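Local coordinates for protein leucyl aminopeptidase (Trypanosoma brucei brucei, PDB 5NTD) that probably removes leucine and other amino acids from the N-termini of peptides as a manganese-dependent aminopeptidase of the M17 family, and is captured here with the inhibitor bestatin, at residues N344-D355 and V367-I376; S205-P216 and K310-C321. All coordinates share one frame; numbering follows the deposited sequence.

Contact 1: residues N344-D355 and V367-I376; sequences NAIGPKSYRNDD and VINTDAEGRI. With MN (manganese (II) ion), chain B; MN (manganese (II) ion), chain C; BES (2-(3-amino-2-hydroxy-4-phenyl-butyrylamino)-4-methyl-pentanoic acid), chain D; BCT (bicarbonate ion), chain E.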
loop_
_atom_site.group_PDB
_atom_site.type_symbol
_atom_site.label_atom_id
_atom_site.label_comp_id
_atom_site.label_asym_id
_atom_site.label_seq_id
_atom_site.Cartn_x
_atom_site.Cartn_y
_atom_site.Cartn_z
ATOM N N ASN G 344 -2.063 17.670 18.258
ATOM C CA ASN G 344 -1.126 16.554 17.999
ATOM C C ASN G 344 -0.371 16.868 16.729
ATOM O O ASN G 344 -0.812 16.630 15.625
ATOM C CB ASN G 344 -1.828 15.232 17.883
ATOM C CG ASN G 344 -0.881 14.047 17.998
ATOM O OD1 ASN G 344 0.237 14.168 18.489
ATOM N ND2 ASN G 344 -1.347 12.873 17.567
ATOM N N ALA G 345 0.764 17.497 16.930
ATOM C CA ALA G 345 1.530 18.129 15.855
ATOM C C ALA G 345 2.766 17.310 15.538
ATOM O O ALA G 345 3.174 16.426 16.278
ATOM C CB ALA G 345 1.932 19.564 16.234
ATOM N N ILE G 346 3.382 17.683 14.444
ATOM C CA ILE G 346 4.612 17.002 14.001
ATOM C C ILE G 346 5.718 18.048 13.871
ATOM O O ILE G 346 5.542 19.116 13.297
ATOM C CB ILE G 346 4.425 16.149 12.693
ATOM C CG1 ILE G 346 5.698 15.335 12.434
ATOM C CG2 ILE G 346 4.075 17.014 11.517
ATOM C CD1 ILE G 346 5.528 14.233 11.427
ATOM N N GLY G 347 6.839 17.697 14.436
ATOM C CA GLY G 347 8.006 18.592 14.452
ATOM C C GLY G 347 9.084 18.101 15.366
ATOM O O GLY G 347 9.014 16.986 15.883
ATOM N N PRO G 348 10.118 18.908 15.560
ATOM C CA PRO G 348 11.302 18.493 16.339
ATOM C C PRO G 348 10.998 18.155 17.789
ATOM O O PRO G 348 11.692 17.365 18.379
ATOM C CB PRO G 348 12.216 19.737 16.294
ATOM C CG PRO G 348 11.703 20.625 15.248
ATOM C CD PRO G 348 10.291 20.238 14.951
ATOM N N LYS G 349 9.971 18.778 18.349
ATOM C CA LYS G 349 9.573 18.492 19.736
ATOM C C LYS G 349 8.518 17.396 19.881
ATOM O O LYS G 349 8.072 17.112 20.995
ATOM C CB LYS G 349 9.122 19.750 20.433
ATOM C CG LYS G 349 10.263 20.758 20.550
ATOM C CD LYS G 349 10.135 21.724 21.704
ATOM C CE LYS G 349 8.805 22.398 21.763
ATOM N NZ LYS G 349 8.613 23.038 23.102
ATOM N N SER G 350 8.195 16.725 18.780
ATOM C CA SER G 350 7.217 15.626 18.813
ATOM C C SER G 350 7.575 14.560 19.821
ATOM O O SER G 350 8.707 14.086 19.859
ATOM C CB SER G 350 7.052 14.977 17.452
ATOM O OG SER G 350 6.175 15.715 16.621
ATOM N N TYR G 351 6.609 14.173 20.627
ATOM C CA TYR G 351 6.765 12.952 21.385
ATOM C C TYR G 351 6.877 11.782 20.379
ATOM O O TYR G 351 6.323 11.826 19.291
ATOM C CB TYR G 351 5.679 12.758 22.469
ATOM C CG TYR G 351 4.329 12.173 22.099
ATOM C CD1 TYR G 351 3.558 12.688 21.058
ATOM C CD2 TYR G 351 3.793 11.130 22.850
ATOM C CE1 TYR G 351 2.314 12.144 20.751
ATOM C CE2 TYR G 351 2.556 10.592 22.556
ATOM C CZ TYR G 351 1.825 11.102 21.503
ATOM O OH TYR G 351 0.602 10.534 21.238
ATOM N N ARG G 352 7.628 10.772 20.757
ATOM C CA ARG G 352 8.072 9.765 19.805
ATOM C C ARG G 352 7.447 8.402 20.003
ATOM O O ARG G 352 6.949 8.078 21.075
ATOM C CB ARG G 352 9.575 9.567 19.884
ATOM C CG ARG G 352 10.370 10.835 19.725
ATOM C CD ARG G 352 11.824 10.496 19.952
ATOM N NE ARG G 352 12.654 11.698 19.959
ATOM C CZ ARG G 352 12.872 12.470 21.023
ATOM N NH1 ARG G 352 13.675 13.512 20.907
ATOM N NH2 ARG G 352 12.339 12.172 22.215
ATOM N N ASN G 353 7.471 7.636 18.928
ATOM C CA ASN G 353 7.139 6.220 18.970
ATOM C C ASN G 353 8.313 5.469 19.564
ATOM O O ASN G 353 9.255 5.123 18.859
ATOM C CB ASN G 353 6.825 5.687 17.568
ATOM C CG ASN G 353 5.733 6.477 16.883
ATOM O OD1 ASN G 353 4.595 6.473 17.346
ATOM N ND2 ASN G 353 6.060 7.137 15.788
ATOM N N ASP G 354 8.247 5.260 20.869
ATOM C CA ASP G 354 9.364 4.749 21.771
ATOM C C ASP G 354 9.467 5.521 23.092
ATOM O O ASP G 354 10.025 5.013 24.059
ATOM C CB ASP G 354 10.777 4.832 21.144
ATOM C CG ASP G 354 11.126 3.614 20.359
ATOM O OD1 ASP G 354 10.412 2.589 20.456
ATOM O OD2 ASP G 354 12.110 3.680 19.564
ATOM N N ASP G 355 9.060 6.778 23.070
ATOM C CA ASP G 355 9.174 7.618 24.264
ATOM C C ASP G 355 8.350 6.981 25.394
ATOM O O ASP G 355 7.361 6.297 25.163
ATOM C CB ASP G 355 8.684 9.040 24.049
ATOM C CG ASP G 355 9.710 9.940 23.434
ATOM O OD1 ASP G 355 10.882 9.559 23.246
ATOM O OD2 ASP G 355 9.347 11.077 23.085
ATOM N N VAL G 367 5.019 4.762 24.537
ATOM C CA VAL G 367 4.300 5.203 23.351
ATOM C C VAL G 367 4.708 4.329 22.148
ATOM O O VAL G 367 5.777 4.460 21.602
ATOM C CB VAL G 367 4.561 6.660 23.019
ATOM C CG1 VAL G 367 3.772 7.101 21.791
ATOM C CG2 VAL G 367 4.170 7.523 24.208
ATOM N N ILE G 368 3.810 3.448 21.757
ATOM C CA ILE G 368 3.963 2.577 20.587
ATOM C C ILE G 368 3.598 3.345 19.335
ATOM O O ILE G 368 4.225 3.209 18.297
ATOM C CB ILE G 368 3.026 1.357 20.668
ATOM C CG1 ILE G 368 3.294 0.540 21.923
ATOM C CG2 ILE G 368 3.153 0.447 19.441
ATOM C CD1 ILE G 368 4.729 0.086 22.091
ATOM N N ASN G 369 2.580 4.172 19.455
ATOM C CA ASN G 369 2.059 4.941 18.323
ATOM C C ASN G 369 1.529 6.291 18.783
ATOM O O ASN G 369 0.595 6.370 19.555
ATOM C CB ASN G 369 0.970 4.150 17.619
ATOM C CG ASN G 369 0.578 4.746 16.288
ATOM O OD1 ASN G 369 0.220 5.917 16.199
ATOM N ND2 ASN G 369 0.594 3.933 15.251
ATOM N N THR G 370 2.108 7.354 18.248
ATOM C CA THR G 370 1.765 8.721 18.654
ATOM C C THR G 370 0.381 9.144 18.223
ATOM O O THR G 370 -0.135 10.155 18.698
ATOM C CB THR G 370 2.751 9.766 18.104
ATOM O OG1 THR G 370 2.802 9.694 16.684
ATOM C CG2 THR G 370 4.163 9.534 18.706
ATOM N N ASP G 371 -0.191 8.411 17.281
ATOM C CA ASP G 371 -1.551 8.709 16.758
ATOM C C ASP G 371 -2.676 8.162 17.635
ATOM O O ASP G 371 -3.884 8.505 17.430
ATOM C CB ASP G 371 -1.732 8.227 15.329
ATOM C CG ASP G 371 -2.886 8.885 14.641
ATOM O OD1 ASP G 371 -3.527 9.872 15.187
ATOM O OD2 ASP G 371 -3.224 8.359 13.573
ATOM N N ALA G 372 -2.263 7.390 18.633
ATOM C CA ALA G 372 -3.125 7.031 19.787
ATOM C C ALA G 372 -2.912 8.011 20.964
ATOM O O ALA G 372 -2.529 7.631 22.076
ATOM C CB ALA G 372 -2.896 5.596 20.225
ATOM N N GLU G 373 -3.156 9.264 20.652
ATOM C CA GLU G 373 -2.883 10.405 21.554
ATOM C C GLU G 373 -4.022 10.674 22.533
ATOM O O GLU G 373 -3.819 11.160 23.627
ATOM C CB GLU G 373 -2.597 11.662 20.741
ATOM C CG GLU G 373 -3.798 12.480 20.203
ATOM C CD GLU G 373 -4.647 11.843 19.110
ATOM O OE1 GLU G 373 -5.861 12.243 18.962
ATOM O OE2 GLU G 373 -4.118 10.953 18.336
ATOM N N GLY G 374 -5.219 10.366 22.093
ATOM C CA GLY G 374 -6.426 10.748 22.795
ATOM C C GLY G 374 -6.500 10.086 24.135
ATOM O O GLY G 374 -6.788 10.715 25.144
ATOM N N ARG G 375 -6.222 8.802 24.151
ATOM C CA ARG G 375 -6.314 8.048 25.373
ATOM C C ARG G 375 -5.303 8.538 26.398
ATOM O O ARG G 375 -5.528 8.472 27.606
ATOM C CB ARG G 375 -6.161 6.550 25.096
ATOM C CG ARG G 375 -4.761 6.138 24.717
ATOM C CD ARG G 375 -4.770 4.744 24.119
ATOM N NE ARG G 375 -5.440 4.736 22.812
ATOM C CZ ARG G 375 -5.761 3.637 22.149
ATOM N NH1 ARG G 375 -5.486 2.443 22.663
ATOM N NH2 ARG G 375 -6.382 3.723 21.014
ATOM N N ILE G 376 -4.170 9.017 25.901
ATOM C CA ILE G 376 -3.095 9.541 26.786
ATOM C C ILE G 376 -3.548 10.833 27.470
ATOM O O ILE G 376 -3.440 11.038 28.658
ATOM C CB ILE G 376 -1.805 9.796 25.991
ATOM C CG1 ILE G 376 -1.200 8.443 25.563
ATOM C CG2 ILE G 376 -0.819 10.595 26.817
ATOM C CD1 ILE G 376 -0.027 8.553 24.633
HETATM MN MN MN B . -4.783 10.130 16.658
HETATM MN MN MN C . -7.294 11.797 17.701
HETATM N N2 BES D . -8.757 11.029 16.535
HETATM C C1 BES D . -8.492 9.688 16.019
HETATM C C6 BES D . -9.759 8.803 15.923
HETATM C C7 BES D . -10.640 8.974 14.717
HETATM C C8 BES D . -11.610 9.966 14.678
HETATM C C12 BES D . -10.540 8.105 13.638
HETATM C C9 BES D . -12.434 10.116 13.565
HETATM C C11 BES D . -11.366 8.256 12.513
HETATM C C10 BES D . -12.308 9.265 12.470
HETATM C C2 BES D . -7.428 9.068 16.951
HETATM O O2 BES D . -6.528 10.041 17.564
HETATM C C3 BES D . -6.583 8.141 16.128
HETATM O O3 BES D . -5.601 8.698 15.583
HETATM N N1 BES D . -6.990 6.862 16.154
HETATM C C4 BES D . -6.365 5.772 15.466
HETATM C C13 BES D . -5.327 5.072 16.337
HETATM C C14 BES D . -4.359 4.166 15.577
HETATM C C15 BES D . -3.740 4.723 14.300
HETATM C C16 BES D . -3.205 3.800 16.477
HETATM C C5 BES D . -7.369 4.743 15.073
HETATM O O1 BES D . -7.249 4.230 13.961
HETATM O O4 BES D . -8.270 4.427 15.855
HETATM C C BCT E . -6.465 7.396 20.526
HETATM O O1 BCT E . -6.394 8.708 20.209
HETATM O O2 BCT E . -6.192 6.949 21.641
HETATM O O3 BCT E . -6.780 6.562 19.643
#

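Contact 2: residues S205-P216 and K310-C321; sequences STQLCQRLVDAP and KHDMGGAAAVFC. With MN (manganese (II) ion), chain C; BES (2-(3-amino-2-hydroxy-4-phenyl-butyrylamino)-4-methyl-pentanoic acid), chain D.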
loop_
_atom_site.group_PDB
_atom_site.type_symbol
_atom_site.label_atom_id
_atom_site.label_comp_id
_atom_site.label_asym_id
_atom_site.label_seq_id
_atom_site.Cartn_x
_atom_site.Cartn_y
_atom_site.Cartn_z
ATOM N N SER G 205 -26.679 25.317 22.699
ATOM C CA SER G 205 -25.531 24.454 23.010
ATOM C C SER G 205 -25.219 23.480 21.855
ATOM O O SER G 205 -24.070 23.231 21.545
ATOM C CB SER G 205 -25.739 23.697 24.298
ATOM O OG SER G 205 -25.309 24.488 25.405
ATOM N N THR G 206 -26.256 22.935 21.228
ATOM C CA THR G 206 -26.071 22.091 20.049
ATOM C C THR G 206 -25.309 22.855 18.940
ATOM O O THR G 206 -24.380 22.339 18.335
ATOM C CB THR G 206 -27.402 21.635 19.479
ATOM O OG1 THR G 206 -28.060 20.828 20.449
ATOM C CG2 THR G 206 -27.212 20.798 18.192
ATOM N N GLN G 207 -25.717 24.106 18.732
ATOM C CA GLN G 207 -25.165 24.956 17.670
ATOM C C GLN G 207 -23.796 25.528 17.994
ATOM O O GLN G 207 -22.952 25.649 17.117
ATOM C CB GLN G 207 -26.105 26.067 17.305
ATOM C CG GLN G 207 -27.355 25.526 16.633
ATOM C CD GLN G 207 -28.354 26.609 16.280
ATOM O OE1 GLN G 207 -28.333 27.706 16.862
ATOM N NE2 GLN G 207 -29.243 26.301 15.360
ATOM N N LEU G 208 -23.561 25.848 19.251
ATOM C CA LEU G 208 -22.206 26.265 19.675
ATOM C C LEU G 208 -21.235 25.089 19.486
ATOM O O LEU G 208 -20.130 25.261 19.020
ATOM C CB LEU G 208 -22.184 26.729 21.126
ATOM C CG LEU G 208 -20.818 27.095 21.671
ATOM C CD1 LEU G 208 -20.173 28.191 20.846
ATOM C CD2 LEU G 208 -20.937 27.558 23.118
ATOM N N CYS G 209 -21.675 23.916 19.902
ATOM C CA CYS G 209 -20.895 22.681 19.767
ATOM C C CYS G 209 -20.567 22.451 18.295
ATOM O O CYS G 209 -19.414 22.251 17.912
ATOM C CB CYS G 209 -21.654 21.514 20.329
ATOM S SG CYS G 209 -20.733 19.950 20.310
ATOM N N GLN G 210 -21.590 22.597 17.470
ATOM C CA GLN G 210 -21.434 22.520 16.006
ATOM C C GLN G 210 -20.408 23.515 15.490
ATOM O O GLN G 210 -19.536 23.192 14.662
ATOM C CB GLN G 210 -22.761 22.743 15.320
ATOM C CG GLN G 210 -22.763 22.376 13.862
ATOM C CD GLN G 210 -23.974 22.953 13.138
ATOM O OE1 GLN G 210 -24.852 22.225 12.700
ATOM N NE2 GLN G 210 -23.994 24.272 12.981
ATOM N N ARG G 211 -20.477 24.721 16.015
ATOM C CA ARG G 211 -19.592 25.823 15.576
ATOM C C ARG G 211 -18.151 25.487 15.877
ATOM O O ARG G 211 -17.261 25.654 15.040
ATOM C CB ARG G 211 -19.989 27.124 16.267
ATOM C CG ARG G 211 -19.245 28.347 15.742
ATOM C CD ARG G 211 -19.750 29.656 16.365
ATOM N NE ARG G 211 -18.991 30.765 15.824
ATOM C CZ ARG G 211 -19.149 31.258 14.593
ATOM N NH1 ARG G 211 -20.097 30.803 13.781
ATOM N NH2 ARG G 211 -18.322 32.223 14.167
ATOM N N LEU G 212 -17.917 25.046 17.097
ATOM C CA LEU G 212 -16.559 24.748 17.571
ATOM C C LEU G 212 -15.938 23.592 16.737
ATOM O O LEU G 212 -14.773 23.626 16.369
ATOM C CB LEU G 212 -16.547 24.400 19.047
ATOM C CG LEU G 212 -16.974 25.530 20.011
ATOM C CD1 LEU G 212 -17.224 24.968 21.373
ATOM C CD2 LEU G 212 -15.926 26.628 20.091
ATOM N N VAL G 213 -16.760 22.597 16.459
ATOM C CA VAL G 213 -16.318 21.405 15.736
ATOM C C VAL G 213 -16.054 21.719 14.251
ATOM O O VAL G 213 -15.005 21.388 13.712
ATOM C CB VAL G 213 -17.310 20.248 15.924
ATOM C CG1 VAL G 213 -16.889 19.035 15.102
ATOM C CG2 VAL G 213 -17.347 19.866 17.385
ATOM N N ASP G 214 -16.991 22.422 13.640
ATOM C CA ASP G 214 -16.868 22.908 12.230
ATOM C C ASP G 214 -15.634 23.784 12.030
ATOM O O ASP G 214 -15.001 23.768 11.005
ATOM C CB ASP G 214 -18.073 23.752 11.801
ATOM C CG ASP G 214 -19.231 22.924 11.261
ATOM O OD1 ASP G 214 -19.018 21.780 10.810
ATOM O OD2 ASP G 214 -20.364 23.420 11.354
ATOM N N ALA G 215 -15.322 24.592 13.031
ATOM C CA ALA G 215 -14.280 25.607 12.897
ATOM C C ALA G 215 -12.976 24.924 12.560
ATOM O O ALA G 215 -12.607 23.935 13.196
ATOM C CB ALA G 215 -14.141 26.430 14.170
ATOM N N PRO G 216 -12.238 25.472 11.595
ATOM C CA PRO G 216 -10.938 24.900 11.285
ATOM C C PRO G 216 -9.925 25.230 12.352
ATOM O O PRO G 216 -10.123 26.143 13.130
ATOM C CB PRO G 216 -10.575 25.580 9.982
ATOM C CG PRO G 216 -11.204 26.924 10.089
ATOM C CD PRO G 216 -12.508 26.667 10.791
ATOM N N LYS G 310 -9.956 18.204 12.376
ATOM C CA LYS G 310 -10.442 19.409 13.109
ATOM C C LYS G 310 -11.636 19.028 14.000
ATOM O O LYS G 310 -11.924 19.726 14.977
ATOM C CB LYS G 310 -10.854 20.545 12.187
ATOM C CG LYS G 310 -12.141 20.280 11.429
ATOM C CD LYS G 310 -12.571 21.422 10.520
ATOM C CE LYS G 310 -13.780 20.987 9.701
ATOM N NZ LYS G 310 -14.437 22.077 8.951
ATOM N N HIS G 311 -12.294 17.912 13.662
ATOM C CA HIS G 311 -13.369 17.351 14.475
ATOM C C HIS G 311 -12.887 16.639 15.747
ATOM O O HIS G 311 -13.714 16.225 16.572
ATOM C CB HIS G 311 -14.236 16.374 13.701
ATOM C CG HIS G 311 -14.930 16.968 12.521
ATOM N ND1 HIS G 311 -15.408 16.196 11.497
ATOM C CD2 HIS G 311 -15.233 18.246 12.186
ATOM C CE1 HIS G 311 -15.960 16.965 10.572
ATOM N NE2 HIS G 311 -15.860 18.214 10.964
ATOM N N ASP G 312 -11.573 16.553 15.934
ATOM C CA ASP G 312 -11.003 15.709 16.999
ATOM C C ASP G 312 -11.121 16.351 18.384
ATOM O O ASP G 312 -10.690 15.786 19.395
ATOM C CB ASP G 312 -9.541 15.313 16.706
ATOM C CG ASP G 312 -9.207 13.943 17.193
ATOM O OD1 ASP G 312 -10.141 13.095 17.286
ATOM O OD2 ASP G 312 -8.004 13.587 17.481
ATOM N N MET G 313 -11.691 17.542 18.410
ATOM C CA MET G 313 -12.060 18.215 19.684
ATOM C C MET G 313 -13.572 18.093 19.979
ATOM O O MET G 313 -14.107 18.739 20.859
ATOM C CB MET G 313 -11.547 19.655 19.767
ATOM C CG MET G 313 -11.664 20.485 18.513
ATOM S SD MET G 313 -13.310 20.462 17.825
ATOM C CE MET G 313 -14.157 21.429 19.085
ATOM N N GLY G 314 -14.241 17.231 19.228
ATOM C CA GLY G 314 -15.694 17.057 19.341
ATOM C C GLY G 314 -16.175 16.608 20.706
ATOM O O GLY G 314 -17.246 16.970 21.142
ATOM N N GLY G 315 -15.360 15.827 21.382
ATOM C CA GLY G 315 -15.656 15.386 22.763
ATOM C C GLY G 315 -15.531 16.530 23.755
ATOM O O GLY G 315 -16.327 16.660 24.680
ATOM N N ALA G 316 -14.525 17.357 23.564
ATOM C CA ALA G 316 -14.341 18.555 24.425
ATOM C C ALA G 316 -15.489 19.554 24.228
ATOM O O ALA G 316 -15.989 20.137 25.168
ATOM C CB ALA G 316 -13.011 19.229 24.166
ATOM N N ALA G 317 -15.868 19.744 22.990
ATOM C CA ALA G 317 -16.978 20.615 22.672
ATOM C C ALA G 317 -18.266 20.082 23.290
ATOM O O ALA G 317 -19.070 20.851 23.816
ATOM C CB ALA G 317 -17.161 20.778 21.171
ATOM N N ALA G 318 -18.450 18.778 23.215
ATOM C CA ALA G 318 -19.647 18.157 23.742
ATOM C C ALA G 318 -19.789 18.390 25.268
ATOM O O ALA G 318 -20.815 18.835 25.740
ATOM C CB ALA G 318 -19.668 16.673 23.449
ATOM N N VAL G 319 -18.739 18.071 26.012
ATOM C CA VAL G 319 -18.765 18.257 27.459
ATOM C C VAL G 319 -18.826 19.743 27.830
ATOM O O VAL G 319 -19.508 20.132 28.770
ATOM C CB VAL G 319 -17.607 17.577 28.201
ATOM C CG1 VAL G 319 -17.673 16.074 27.985
ATOM C CG2 VAL G 319 -16.248 18.123 27.816
ATOM N N PHE G 320 -18.119 20.557 27.084
ATOM C CA PHE G 320 -18.143 22.002 27.318
ATOM C C PHE G 320 -19.558 22.538 27.212
ATOM O O PHE G 320 -20.037 23.259 28.065
ATOM C CB PHE G 320 -17.246 22.743 26.338
ATOM C CG PHE G 320 -17.258 24.230 26.513
ATOM C CD1 PHE G 320 -16.914 24.799 27.729
ATOM C CD2 PHE G 320 -17.600 25.079 25.456
ATOM C CE1 PHE G 320 -16.899 26.183 27.890
ATOM C CE2 PHE G 320 -17.595 26.458 25.612
ATOM C CZ PHE G 320 -17.250 27.011 26.842
ATOM N N CYS G 321 -20.234 22.193 26.125
ATOM C CA CYS G 321 -21.563 22.747 25.852
ATOM C C CYS G 321 -22.628 22.129 26.766
ATOM O O CYS G 321 -23.592 22.790 27.138
ATOM C CB CYS G 321 -21.914 22.627 24.396
ATOM S SG CYS G 321 -20.852 23.653 23.327
HETATM MN MN MN C . -7.294 11.797 17.701
HETATM N N2 BES D . -8.757 11.029 16.535
HETATM C C1 BES D . -8.492 9.688 16.019
HETATM C C6 BES D . -9.759 8.803 15.923
HETATM C C7 BES D . -10.640 8.974 14.717
HETATM C C8 BES D . -11.610 9.966 14.678
HETATM C C12 BES D . -10.540 8.105 13.638
HETATM C C9 BES D . -12.434 10.116 13.565
HETATM C C11 BES D . -11.366 8.256 12.513
HETATM C C10 BES D . -12.308 9.265 12.470
HETATM C C2 BES D . -7.428 9.068 16.951
HETATM O O2 BES D . -6.528 10.041 17.564
HETATM C C3 BES D . -6.583 8.141 16.128
HETATM O O3 BES D . -5.601 8.698 15.583
HETATM N N1 BES D . -6.990 6.862 16.154
HETATM C C4 BES D . -6.365 5.772 15.466
HETATM C C13 BES D . -5.327 5.072 16.337
HETATM C C14 BES D . -4.359 4.166 15.577
HETATM C C15 BES D . -3.740 4.723 14.300
HETATM C C16 BES D . -3.205 3.800 16.477
HETATM C C5 BES D . -7.369 4.743 15.073
HETATM O O1 BES D . -7.249 4.230 13.961
HETATM O O4 BES D . -8.270 4.427 15.855
HETATM O O HOH W 1 -17.048 20.411 9.380
HETATM O O HOH W 2 -12.815 22.191 15.170
#

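Contact 1: residues N344-D355 and V367-I376
Tyr-351 and Asn-344 both give hydrogen bonds to the backbone carbonyl of Thr-370, reaching it from opposite faces of its plane. The phenol bond is the shorter, Tyr-351 OH to Thr-370 O at 2.7 Å, while Asn-344 ND2 stands 3.2 Å from Thr-370 O and above the carbonyl plane. The same ND2 also bonds to OD1 of the metal ligand Asp-294, linking the Thr-370 carbonyl to the metal site. Farther along, Asn-353 OD1 accepts the backbone N-H of Thr-370 over 2.8 Å; the N lies nearly in line with the amide C=O of Asn-353, although the bond is bent at the hydrogen (139°). With CG anti to the carbonyl carbon (chi1 -55°), the Asn-353 amide swings across to Thr-370. Backbone bonds finish the polar contact: Asp-354 N to Val-367 O at 2.7 Å and Val-367 N to Asp-355 O at 2.9 Å.

Segment 367-376, held in this way, carries two of the acidic ligands, Asp-371 and Glu-373, of the two-metal centre of M17 aminopeptidases. Asn-369 OD1 closes an Asx turn on the N-H of Asp-371, within a type I turn from Asn-369 to Ala-372. Asp-371 binds one manganese through both its backbone O and OD1, and Glu-373 bridges the pair, OE2 to that ion and OE1 to the other; the hydroxyl O2 of bestatin also bridges them. Next to these ligands, Gly-374 N and the backbone N and guanidinium of Arg-375 hold a bicarbonate, with Arg-375 NE 2.6 Å from bicarbonate O2.

Apolar contacts meet the phenol ring from three directions. Thr-370 CG2 makes a CH-pi contact over one face, 3.9 Å from the centroid of the Tyr-351 ring, Ile-376 CD1 meets the ring edge near its plane, and Val-367 CG1 approaches obliquely.

Contact 2: residues S205-P216 and K310-C321
The His-311 ring has Val-213 O and a water in its plane at the edge, while Val-213 CG1 approaches obliquely to 3.4 Å from His-311 CD2. That water lies 3.0 Å from His-311 NE2, donates to Asp-214 OD1 and accepts from Lys-310 NZ. The Phe-320 ring is met obliquely by Leu-208 CD2 and by Leu-212 CD1; the Leu-212 and Phe-320 side chains cross at about a right angle.

Helices 205-214 and 314-321 run nearly antiparallel at 155°, their axes 9.0 Å apart. Small residues line the approach: Ala-317 CB touches Cys-209 SG at 3.8 Å and also Val-213 CG2, which reaches Gly-314 as well. Cys-321 is a knob in the hole formed by Ser-205, Leu-208, Cys-209 and Leu-212. Met-313, at the N-cap position, bends at chi2 and chi3, bringing CE to 3.8 Å from Leu-212 CB. Beside it, Asp-312 turns away from helix 205-214 to bind a manganese through OD2.

At the C-terminal end of helix 205-214, Lys-310 stretches out past CG and donates from NZ to Asp-214 O over 2.7 Å. Asp-214 OD2 has another partner in His-163.

In the fold
Contact 2 comes first along the chain and is complete before contact 1 begins; their centres lie about 23 Å apart, and all four segments belong to the catalytic domain. Strand 334-344 connects them, following helix 314-328 of contact 2 and ending at the start of contact 1. The two meet at the metal centre, where Asp-312 and Glu-373 bind the same manganese, a site completed by Lys-289 and Asp-294, and both contacts touch bestatin. Contact 2 is near the centre of the chain and contact 1 farther out; both border neighbouring subunits. Asp-354 accepts a hydrogen bond from the backbone N of Lys-310 of a neighbouring subunit, so equivalent segments also meet between copies in the six-chain assembly.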